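Local coordinates for protein isocitrate dehydrogenase [NAD] subunit 2, mitochondrial (Saccharomyces cerevisiae, PDB 3BLX) that oxidises isocitrate to 2-oxoglutarate with NAD(+) in the citric acid cycle, as part of a mitochondrial octamer of two kinds of subunit, and also binds RNA, at residues 42-46 with 47-51; 102-106 with 107-111; 285-289 with 290-294. All coordinates share one frame; numbering follows the deposited sequence.

How the contacts relate
The three contacts lie in series along the chain; none nests within another or crosses it. Contact 1 closes the C-terminal end of helix 33-45 and turns the chain toward strand 51-52. Contact 2 follows at the junction of helix 99-107 with strand 109-117 of the mixed sheet, beside the substrate site inferred from relatives. Contact 3 bends the loop between strand 275-279 and helix 296-309. Contacts 1 and 3 come within about 8 Å at their nearest atoms, and both adjoin the same pair of helices: Phe44 and Ile51 pack on helix 296-309, while Gly289 bonds to Glu35 of helix 33-45. Contact 2 stands about 17 Å from contact 1, nearest atoms again.

Contact 1: residues 42-46 with 47-51; sequences KIFSA and ANVPI
Val49 and Ile51 bring their methyls against the ring of Phe44 as the chain returns past it after helix 33-45. Ile51 sends its CD1 to the ring's edge, near the ring plane, 3.5 Å from Phe44 CE2. Val49 comes in obliquely, its CG2 3.3 Å from Phe44 CD2. That methyl reaches the ring because chi1 of -49° sets CG2 between the backbone N and the carbonyl carbon. Branched aliphatic residues suit both places, since they offer the phenyl group compact methyls. The ring also meets that of Trp53, and helices 296-309 and 312-326 pack on Phe44 as well, so the cluster joins the helix end to the body of the domain.

The backbone makes this return possible through a Schellman motif. Val49 N bonds to Phe44 O at 3.1 Å, approaching almost in line with the carbonyl, at a C=O...N angle of 173°. Asn48 N bonds to Ser45 O at 2.9 Å, but from well above the carbonyl plane, closing a type I turn. Asn48 takes the positive phi that follows the helix, a conformation asparagine tolerates better than most residues. Ala47, inside the turn, has a methyl small enough to sit 3.4 Å from Ile43 O, with Gln317 and Leu354 nearby.

The chemistry divides the work: two backbone amides satisfy carbonyls of the last helical turn, for which the helix has no further N-H to offer, while Phe44, Val49 and Ile51 shield the return of the chain with apolar atoms.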
ATOM      1  N   LYS B  42       4.097  24.899  58.970  1.00 83.35           N
ATOM      2  CA  LYS B  42       5.047  25.247  60.028  1.00 73.34           C
ATOM      3  C   LYS B  42       5.433  26.730  60.029  1.00 89.02           C
ATOM      4  O   LYS B  42       5.850  27.276  61.054  1.00 85.41           O
ATOM      5  CB  LYS B  42       6.317  24.391  59.917  1.00 69.51           C
ATOM      6  CG  LYS B  42       6.133  22.911  60.257  1.00 95.67           C
ATOM      7  CD  LYS B  42       7.476  22.158  60.305  1.00 91.41           C
ATOM      8  CE  LYS B  42       7.279  20.697  60.685  1.00 93.44           C
ATOM      9  NZ  LYS B  42       8.578  19.975  60.774  1.00 80.76           N
ATOM     10  N   ILE B  43       5.313  27.369  58.870  1.00 89.36           N
ATOM     11  CA  ILE B  43       5.627  28.785  58.725  1.00 66.97           C
ATOM     12  C   ILE B  43       4.367  29.619  58.912  1.00 77.76           C
ATOM     13  O   ILE B  43       4.435  30.808  59.190  1.00 74.73           O
ATOM     14  CB  ILE B  43       6.243  29.070  57.352  1.00 59.07           C
ATOM     15  CG1 ILE B  43       7.532  28.272  57.181  1.00 75.23           C
ATOM     16  CG2 ILE B  43       6.545  30.526  57.174  1.00 47.71           C
ATOM     17  CD1 ILE B  43       8.353  28.703  55.981  1.00 58.03           C
ATOM     18  N   PHE B  44       3.210  28.988  58.771  1.00 80.08           N
ATOM     19  CA  PHE B  44       1.944  29.683  58.966  1.00 88.32           C
ATOM     20  C   PHE B  44       1.572  29.643  60.445  1.00 98.83           C
ATOM     21  O   PHE B  44       0.955  30.576  60.970  1.00 92.84           O
ATOM     22  CB  PHE B  44       0.835  29.074  58.086  1.00 94.91           C
ATOM     23  CG  PHE B  44       0.567  29.847  56.804  1.00 84.16           C
ATOM     24  CD1 PHE B  44       1.609  30.286  56.000  1.00 77.88           C
ATOM     25  CD2 PHE B  44      -0.730  30.119  56.399  1.00 86.13           C
ATOM     26  CE1 PHE B  44       1.362  30.988  54.834  1.00 46.26           C
ATOM     27  CE2 PHE B  44      -0.974  30.821  55.230  1.00 63.77           C
ATOM     28  CZ  PHE B  44       0.076  31.255  54.456  1.00 53.34           C
ATOM     29  N   SER B  45       1.963  28.560  61.113  1.00103.85           N
ATOM     30  CA  SER B  45       1.771  28.441  62.556  1.00103.96           C
ATOM     31  C   SER B  45       2.786  29.326  63.285  1.00 99.78           C
ATOM     32  O   SER B  45       2.425  30.084  64.188  1.00 94.92           O
ATOM     33  CB  SER B  45       1.901  26.980  63.010  1.00 88.54           C
ATOM     34  OG  SER B  45       1.434  26.801  64.342  1.00100.13           O
ATOM     35  N   ALA B  46       4.047  29.244  62.864  1.00 93.24           N
ATOM     36  CA  ALA B  46       5.137  30.016  63.467  1.00 75.35           C
ATOM     37  C   ALA B  46       5.025  31.535  63.314  1.00 87.12           C
ATOM     38  O   ALA B  46       5.671  32.277  64.049  1.00113.41           O
ATOM     39  CB  ALA B  46       6.483  29.537  62.939  1.00 79.14           C
ATOM     40  N   ALA B  47       4.224  32.004  62.365  1.00 95.14           N
ATOM     41  CA  ALA B  47       4.014  33.443  62.197  1.00 93.95           C
ATOM     42  C   ALA B  47       2.644  33.822  62.731  1.00 90.44           C
ATOM     43  O   ALA B  47       2.198  34.962  62.588  1.00 69.92           O
ATOM     44  CB  ALA B  47       4.131  33.833  60.742  1.00 98.05           C
ATOM     45  N   ASN B  48       1.992  32.838  63.342  1.00 98.80           N
ATOM     46  CA  ASN B  48       0.648  32.983  63.886  1.00101.47           C
ATOM     47  C   ASN B  48      -0.286  33.698  62.929  1.00 97.00           C
ATOM     48  O   ASN B  48      -0.531  34.895  63.066  1.00 92.45           O
ATOM     49  CB  ASN B  48       0.675  33.677  65.254  1.00107.23           C
ATOM     50  CG  ASN B  48       1.034  32.721  66.391  1.00116.55           C
ATOM     51  OD1 ASN B  48       0.476  31.622  66.501  1.00102.06           O
ATOM     52  ND2 ASN B  48       1.965  33.140  67.245  1.00102.33           N
ATOM     53  N   VAL B  49      -0.784  32.956  61.942  1.00100.40           N
ATOM     54  CA  VAL B  49      -1.777  33.474  61.009  1.00 88.24           C
ATOM     55  C   VAL B  49      -3.118  32.768  61.253  1.00 85.31           C
ATOM     56  O   VAL B  49      -3.155  31.572  61.558  1.00 87.31           O
ATOM     57  CB  VAL B  49      -1.322  33.317  59.527  1.00 86.14           C
ATOM     58  CG1 VAL B  49       0.084  33.824  59.355  1.00 79.29           C
ATOM     59  CG2 VAL B  49      -1.395  31.881  59.080  1.00 87.17           C
ATOM     60  N   PRO B  50      -4.222  33.518  61.133  1.00 82.45           N
ATOM     61  CA  PRO B  50      -5.618  33.120  61.391  1.00 84.25           C
ATOM     62  C   PRO B  50      -6.169  32.064  60.430  1.00 83.82           C
ATOM     63  O   PRO B  50      -7.197  32.303  59.807  1.00 82.43           O
ATOM     64  CB  PRO B  50      -6.398  34.422  61.182  1.00 75.67           C
ATOM     65  CG  PRO B  50      -5.375  35.512  61.239  1.00 82.46           C
ATOM     66  CD  PRO B  50      -4.106  34.932  60.746  1.00 80.82           C
ATOM     67  N   ILE B  51      -5.516  30.911  60.330  1.00 79.53           N
ATOM     68  CA  ILE B  51      -5.899  29.905  59.344  1.00 90.90           C
ATOM     69  C   ILE B  51      -5.847  28.470  59.884  1.00 89.16           C
ATOM     70  O   ILE B  51      -4.844  28.040  60.464  1.00 73.24           O
ATOM     71  CB  ILE B  51      -5.017  30.015  58.067  1.00 98.04           C
ATOM     72  CG1 ILE B  51      -5.225  31.364  57.385  1.00 81.63           C
ATOM     73  CG2 ILE B  51      -5.313  28.880  57.089  1.00 87.28           C
ATOM     74  CD1 ILE B  51      -4.209  31.659  56.336  1.00 88.29           C
TER

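Contact 2: residues 102-106 with 107-111; sequences TLRKT and FGLFA
Leu109 N reaches back over Gly108 to Arg104 O, a 3.0 Å hydrogen bond in the carbonyl plane that closes the end of helix 99-107. One step earlier the helical bond from Phe107 N to Leu103 O is weak, at 3.4 Å. Gly108 itself has a phi of 67°, which glycine adopts without the penalty a side chain would bring.

Phe107 lies alongside its helical neighbours. Thr106 places OG1 over the centre of one ring face, 3.4 Å above the plane. Leu103 runs beside the phenyl group and points the same way, its CD1 3.9 Å from Phe107 CE1. A chi1 of -60° sets Phe107 CG opposite the carbonyl carbon and beside the backbone N, which keeps the ring against the last turn. Replacing this ring by an alanine would probably leave Leu103 CD1 without its aromatic neighbour and open a gap beneath Thr106 OG1.

The glycine-centred Schellman motif turns the chain directly into strand 109-117, where Phe110 and Ala111 both face Ile270 in a classic beta bulge. Leu109 turns inward across the motif: its CB meets Arg104 CB at 4.1 Å, and its CD1 lies 3.9 Å from Arg104 CA. Asn269 touches both of these residues from strand 266-271. Only the root of Arg104 joins this packing; the long chain, bent at chi3, leads away from the turn, and the Arg104 side chain lies close to Tyr142 and touches Asn137. By similarity Arg104 binds substrate, and Tyr142 is critical for catalysis.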
ATOM      1  N   THR B 102     -10.326  20.221  34.544  1.00 58.54           N
ATOM      2  CA  THR B 102     -11.623  20.024  35.200  1.00 68.58           C
ATOM      3  C   THR B 102     -11.710  20.831  36.474  1.00 63.94           C
ATOM      4  O   THR B 102     -12.783  21.268  36.881  1.00 65.31           O
ATOM      5  CB  THR B 102     -11.929  18.545  35.542  1.00 64.75           C
ATOM      6  OG1 THR B 102     -10.763  17.755  35.334  1.00 65.87           O
ATOM      7  CG2 THR B 102     -13.018  18.015  34.650  1.00 84.99           C
ATOM      8  N   LEU B 103     -10.566  21.015  37.112  1.00 64.97           N
ATOM      9  CA  LEU B 103     -10.493  21.857  38.293  1.00 53.65           C
ATOM     10  C   LEU B 103     -10.996  23.267  37.967  1.00 56.57           C
ATOM     11  O   LEU B 103     -11.834  23.797  38.672  1.00 51.41           O
ATOM     12  CB  LEU B 103      -9.055  21.888  38.808  1.00 54.57           C
ATOM     13  CG  LEU B 103      -8.830  21.602  40.288  1.00 50.98           C
ATOM     14  CD1 LEU B 103      -9.795  20.558  40.778  1.00 59.13           C
ATOM     15  CD2 LEU B 103      -7.403  21.146  40.516  1.00 48.89           C
ATOM     16  N   ARG B 104     -10.505  23.857  36.879  1.00 56.38           N
ATOM     17  CA  ARG B 104     -10.921  25.201  36.472  1.00 54.25           C
ATOM     18  C   ARG B 104     -12.387  25.271  36.061  1.00 54.50           C
ATOM     19  O   ARG B 104     -13.059  26.264  36.308  1.00 53.65           O
ATOM     20  CB  ARG B 104     -10.040  25.731  35.327  1.00 50.70           C
ATOM     21  CG  ARG B 104      -8.544  25.624  35.619  1.00 81.76           C
ATOM     22  CD  ARG B 104      -7.676  26.489  34.715  1.00 71.56           C
ATOM     23  NE  ARG B 104      -6.412  25.823  34.433  1.00 79.28           N
ATOM     24  CZ  ARG B 104      -6.180  25.145  33.308  1.00105.11           C
ATOM     25  NH1 ARG B 104      -7.125  25.070  32.376  1.00 91.60           N
ATOM     26  NH2 ARG B 104      -5.005  24.551  33.111  1.00109.73           N
ATOM     27  N   LYS B 105     -12.876  24.213  35.420  1.00 56.68           N
ATOM     28  CA  LYS B 105     -14.250  24.203  34.942  1.00 62.81           C
ATOM     29  C   LYS B 105     -15.258  24.122  36.087  1.00 65.33           C
ATOM     30  O   LYS B 105     -16.251  24.857  36.089  1.00 48.91           O
ATOM     31  CB  LYS B 105     -14.483  23.084  33.920  1.00 63.50           C
ATOM     32  CG  LYS B 105     -14.554  23.569  32.480  1.00 65.13           C
ATOM     33  CD  LYS B 105     -15.111  22.518  31.540  1.00 72.99           C
ATOM     34  CE  LYS B 105     -15.281  23.090  30.142  1.00 91.36           C
ATOM     35  NZ  LYS B 105     -15.469  22.011  29.138  1.00 99.35           N
ATOM     36  N   THR B 106     -14.997  23.256  37.065  1.00 52.13           N
ATOM     37  CA  THR B 106     -15.940  23.081  38.166  1.00 54.35           C
ATOM     38  C   THR B 106     -16.032  24.288  39.110  1.00 54.93           C
ATOM     39  O   THR B 106     -17.110  24.586  39.607  1.00 67.31           O
ATOM     40  CB  THR B 106     -15.717  21.770  38.979  1.00 55.65           C
ATOM     41  OG1 THR B 106     -14.829  22.008  40.069  1.00 56.40           O
ATOM     42  CG2 THR B 106     -15.170  20.637  38.113  1.00 41.64           C
ATOM     43  N   PHE B 107     -14.928  25.001  39.329  1.00 53.48           N
ATOM     44  CA  PHE B 107     -14.920  26.148  40.254  1.00 49.43           C
ATOM     45  C   PHE B 107     -15.052  27.515  39.608  1.00 47.13           C
ATOM     46  O   PHE B 107     -14.967  28.531  40.299  1.00 41.26           O
ATOM     47  CB  PHE B 107     -13.681  26.126  41.148  1.00 50.91           C
ATOM     48  CG  PHE B 107     -13.585  24.895  41.976  1.00 56.26           C
ATOM     49  CD1 PHE B 107     -12.536  24.016  41.810  1.00 59.74           C
ATOM     50  CD2 PHE B 107     -14.580  24.587  42.891  1.00 62.51           C
ATOM     51  CE1 PHE B 107     -12.466  22.847  42.554  1.00 69.42           C
ATOM     52  CE2 PHE B 107     -14.515  23.430  43.643  1.00 65.77           C
ATOM     53  CZ  PHE B 107     -13.457  22.554  43.473  1.00 62.31           C
ATOM     54  N   GLY B 108     -15.265  27.534  38.295  1.00 43.47           N
ATOM     55  CA  GLY B 108     -15.480  28.765  37.564  1.00 38.83           C
ATOM     56  C   GLY B 108     -14.262  29.662  37.526  1.00 50.13           C
ATOM     57  O   GLY B 108     -14.403  30.893  37.583  1.00 52.24           O
ATOM     58  N   LEU B 109     -13.076  29.052  37.439  1.00 35.38           N
ATOM     59  CA  LEU B 109     -11.820  29.799  37.381  1.00 47.99           C
ATOM     60  C   LEU B 109     -11.554  30.330  35.979  1.00 44.19           C
ATOM     61  O   LEU B 109     -11.388  29.560  35.048  1.00 53.39           O
ATOM     62  CB  LEU B 109     -10.656  28.926  37.831  1.00 36.68           C
ATOM     63  CG  LEU B 109     -10.893  28.147  39.117  1.00 49.15           C
ATOM     64  CD1 LEU B 109      -9.668  27.334  39.456  1.00 39.20           C
ATOM     65  CD2 LEU B 109     -11.269  29.065  40.275  1.00 46.00           C
ATOM     66  N   PHE B 110     -11.498  31.645  35.832  1.00 45.25           N
ATOM     67  CA  PHE B 110     -11.421  32.227  34.507  1.00 51.28           C
ATOM     68  C   PHE B 110     -10.083  32.926  34.256  1.00 46.13           C
ATOM     69  O   PHE B 110      -9.675  33.098  33.109  1.00 65.28           O
ATOM     70  CB  PHE B 110     -12.608  33.169  34.266  1.00 43.59           C
ATOM     71  CG  PHE B 110     -12.660  34.316  35.220  1.00 52.82           C
ATOM     72  CD1 PHE B 110     -11.909  35.458  34.985  1.00 42.04           C
ATOM     73  CD2 PHE B 110     -13.433  34.247  36.366  1.00 44.59           C
ATOM     74  CE1 PHE B 110     -11.933  36.517  35.882  1.00 57.02           C
ATOM     75  CE2 PHE B 110     -13.466  35.310  37.265  1.00 62.80           C
ATOM     76  CZ  PHE B 110     -12.715  36.443  37.023  1.00 51.25           C
ATOM     77  N   ALA B 111      -9.394  33.322  35.318  1.00 36.53           N
ATOM     78  CA  ALA B 111      -8.136  34.058  35.164  1.00 31.70           C
ATOM     79  C   ALA B 111      -6.999  33.358  35.860  1.00 34.73           C
ATOM     80  O   ALA B 111      -7.156  32.857  36.968  1.00 46.49           O
ATOM     81  CB  ALA B 111      -8.273  35.459  35.696  1.00 30.18           C
TER

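Contact 3: residues 285-289 with 290-294; sequences PDIAG and QDKAN
Gln290 holds its flat amide beside Ile287 and Asp286, which both approach it from the same side. Ile287 CD1 stands above the amide plane, 3.3 Å from Gln290 OE1. Asp286 O lies above that same face, 3.3 Å from Gln290 NE2, but its angle is too poor for a hydrogen bond. The carboxylate of Asp291 is turned away from this group: its OD1 is hydrogen-bonded to Ser344 OG, while OD2 lies near the like-charged Glu35.

Gln290 and Ile287 cross at about a right angle. Ile287 has CG1 anti to its backbone N (chi1 -156°), and this extends the ethyl arm to where CD1 touches both the glutamine amide and the Lys292 chain. Lys292 lays its extended aliphatic chain across the same arm, also nearly at right angles, with CB 3.5 Å from Ile287 CG1 and CD 3.4 Å from Ile287 CD1. A lysine suits this place because its methylenes can pack on isoleucine while its ammonium continues past it at an exposed position. Ile287 also touches Ile32 of the same chain.

The bend between these side chains depends on backbone shape. Ala288 N bonds to Pro285 O at 2.9 Å, closing the short 3-10 segment. Gly289 then takes a positive phi, which favours glycine, and gives its N-H to Glu35. At the far end Asn294 bonds to Thr296 and caps the coming helix 296-309. In dehydrogenases of this family the corresponding loop borders the dinucleotide, and the same is probable here.

Across the bend the chemistry is chiefly van der Waals packing, with the clear polar bonds of Gly289 and Asp291 directed to Glu35, Ser344 and Thr342, so the loop's shape probably owes much to those neighbours.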
ATOM      1  N   PRO B 285       8.843  13.141  41.470  1.00 93.44           N
ATOM      2  CA  PRO B 285       8.765  11.990  42.378  1.00 94.66           C
ATOM      3  C   PRO B 285      10.147  11.436  42.743  1.00 87.62           C
ATOM      4  O   PRO B 285      10.375  10.961  43.851  1.00 59.85           O
ATOM      5  CB  PRO B 285       7.971  10.958  41.562  1.00 83.82           C
ATOM      6  CG  PRO B 285       7.358  11.721  40.429  1.00 85.71           C
ATOM      7  CD  PRO B 285       8.315  12.819  40.134  1.00 86.95           C
ATOM      8  N   ASP B 286      11.070  11.514  41.802  1.00 80.40           N
ATOM      9  CA  ASP B 286      12.390  10.949  41.979  1.00 82.73           C
ATOM     10  C   ASP B 286      13.229  11.725  43.009  1.00 94.09           C
ATOM     11  O   ASP B 286      14.380  11.372  43.268  1.00100.35           O
ATOM     12  CB  ASP B 286      13.073  10.872  40.611  1.00 98.80           C
ATOM     13  CG  ASP B 286      12.406  11.787  39.560  1.00118.79           C
ATOM     14  OD1 ASP B 286      12.149  12.988  39.855  1.00 97.20           O
ATOM     15  OD2 ASP B 286      12.148  11.301  38.429  1.00 98.52           O
ATOM     16  N   ILE B 287      12.647  12.774  43.601  1.00 86.27           N
ATOM     17  CA  ILE B 287      13.306  13.537  44.666  1.00 67.10           C
ATOM     18  C   ILE B 287      12.409  13.611  45.898  1.00 73.42           C
ATOM     19  O   ILE B 287      12.696  14.310  46.873  1.00 63.62           O
ATOM     20  CB  ILE B 287      13.724  14.963  44.215  1.00 76.08           C
ATOM     21  CG1 ILE B 287      14.867  15.450  45.080  1.00 84.00           C
ATOM     22  CG2 ILE B 287      12.578  15.968  44.303  1.00 69.23           C
ATOM     23  CD1 ILE B 287      15.951  14.417  45.225  1.00101.13           C
ATOM     24  N   ALA B 288      11.314  12.869  45.856  1.00 86.66           N
ATOM     25  CA  ALA B 288      10.391  12.821  46.983  1.00 69.97           C
ATOM     26  C   ALA B 288      10.938  11.978  48.132  1.00 87.24           C
ATOM     27  O   ALA B 288      11.646  10.983  47.918  1.00 76.62           O
ATOM     28  CB  ALA B 288       9.048  12.303  46.547  1.00 66.80           C
ATOM     29  N   GLY B 289      10.601  12.394  49.350  1.00 88.46           N
ATOM     30  CA  GLY B 289      11.056  11.734  50.559  1.00 75.89           C
ATOM     31  C   GLY B 289      12.455  12.130  50.973  1.00 77.07           C
ATOM     32  O   GLY B 289      12.733  12.228  52.164  1.00 65.24           O
ATOM     33  N   GLN B 290      13.325  12.358  49.988  1.00 80.55           N
ATOM     34  CA  GLN B 290      14.738  12.659  50.230  1.00 73.39           C
ATOM     35  C   GLN B 290      14.983  14.042  50.877  1.00 81.09           C
ATOM     36  O   GLN B 290      16.124  14.409  51.153  1.00 63.03           O
ATOM     37  CB  GLN B 290      15.562  12.489  48.941  1.00 73.03           C
ATOM     38  CG  GLN B 290      15.259  11.218  48.150  1.00 69.95           C
ATOM     39  CD  GLN B 290      16.148  11.063  46.924  1.00 88.49           C
ATOM     40  OE1 GLN B 290      17.179  11.729  46.799  1.00 84.85           O
ATOM     41  NE2 GLN B 290      15.754  10.174  46.017  1.00 99.83           N
ATOM     42  N   ASP B 291      13.907  14.793  51.117  1.00 87.42           N
ATOM     43  CA  ASP B 291      13.980  16.106  51.766  1.00 68.41           C
ATOM     44  C   ASP B 291      14.735  17.184  50.968  1.00 82.51           C
ATOM     45  O   ASP B 291      15.323  18.099  51.545  1.00 68.25           O
ATOM     46  CB  ASP B 291      14.604  15.971  53.153  1.00 74.39           C
ATOM     47  CG  ASP B 291      13.964  16.898  54.175  1.00 99.08           C
ATOM     48  OD1 ASP B 291      14.683  17.740  54.757  1.00 75.41           O
ATOM     49  OD2 ASP B 291      12.732  16.787  54.389  1.00107.97           O
ATOM     50  N   LYS B 292      14.715  17.088  49.646  1.00 80.84           N
ATOM     51  CA  LYS B 292      15.445  18.035  48.829  1.00 77.19           C
ATOM     52  C   LYS B 292      14.522  19.077  48.182  1.00 81.18           C
ATOM     53  O   LYS B 292      14.999  19.984  47.502  1.00 70.55           O
ATOM     54  CB  LYS B 292      16.266  17.300  47.767  1.00 64.92           C
ATOM     55  CG  LYS B 292      17.257  16.277  48.304  1.00 63.28           C
ATOM     56  CD  LYS B 292      18.242  15.857  47.204  1.00 81.61           C
ATOM     57  CE  LYS B 292      18.936  14.533  47.498  1.00 73.06           C
ATOM     58  NZ  LYS B 292      19.742  14.047  46.324  1.00 69.96           N
ATOM     59  N   ALA B 293      13.213  18.954  48.413  1.00 70.87           N
ATOM     60  CA  ALA B 293      12.212  19.800  47.747  1.00 65.08           C
ATOM     61  C   ALA B 293      12.394  21.275  48.057  1.00 74.59           C
ATOM     62  O   ALA B 293      12.952  21.621  49.081  1.00 67.36           O
ATOM     63  CB  ALA B 293      10.814  19.368  48.131  1.00 53.22           C
ATOM     64  N   ASN B 294      11.905  22.142  47.178  1.00 71.26           N
ATOM     65  CA  ASN B 294      11.985  23.576  47.407  1.00 59.25           C
ATOM     66  C   ASN B 294      10.613  24.239  47.521  1.00 59.17           C
ATOM     67  O   ASN B 294       9.926  24.426  46.522  1.00 75.63           O
ATOM     68  CB  ASN B 294      12.822  24.238  46.317  1.00 64.02           C
ATOM     69  CG  ASN B 294      13.036  25.720  46.567  1.00 79.57           C
ATOM     70  OD1 ASN B 294      12.407  26.308  47.442  1.00 62.49           O
ATOM     71  ND2 ASN B 294      13.922  26.331  45.792  1.00 76.94           N
TER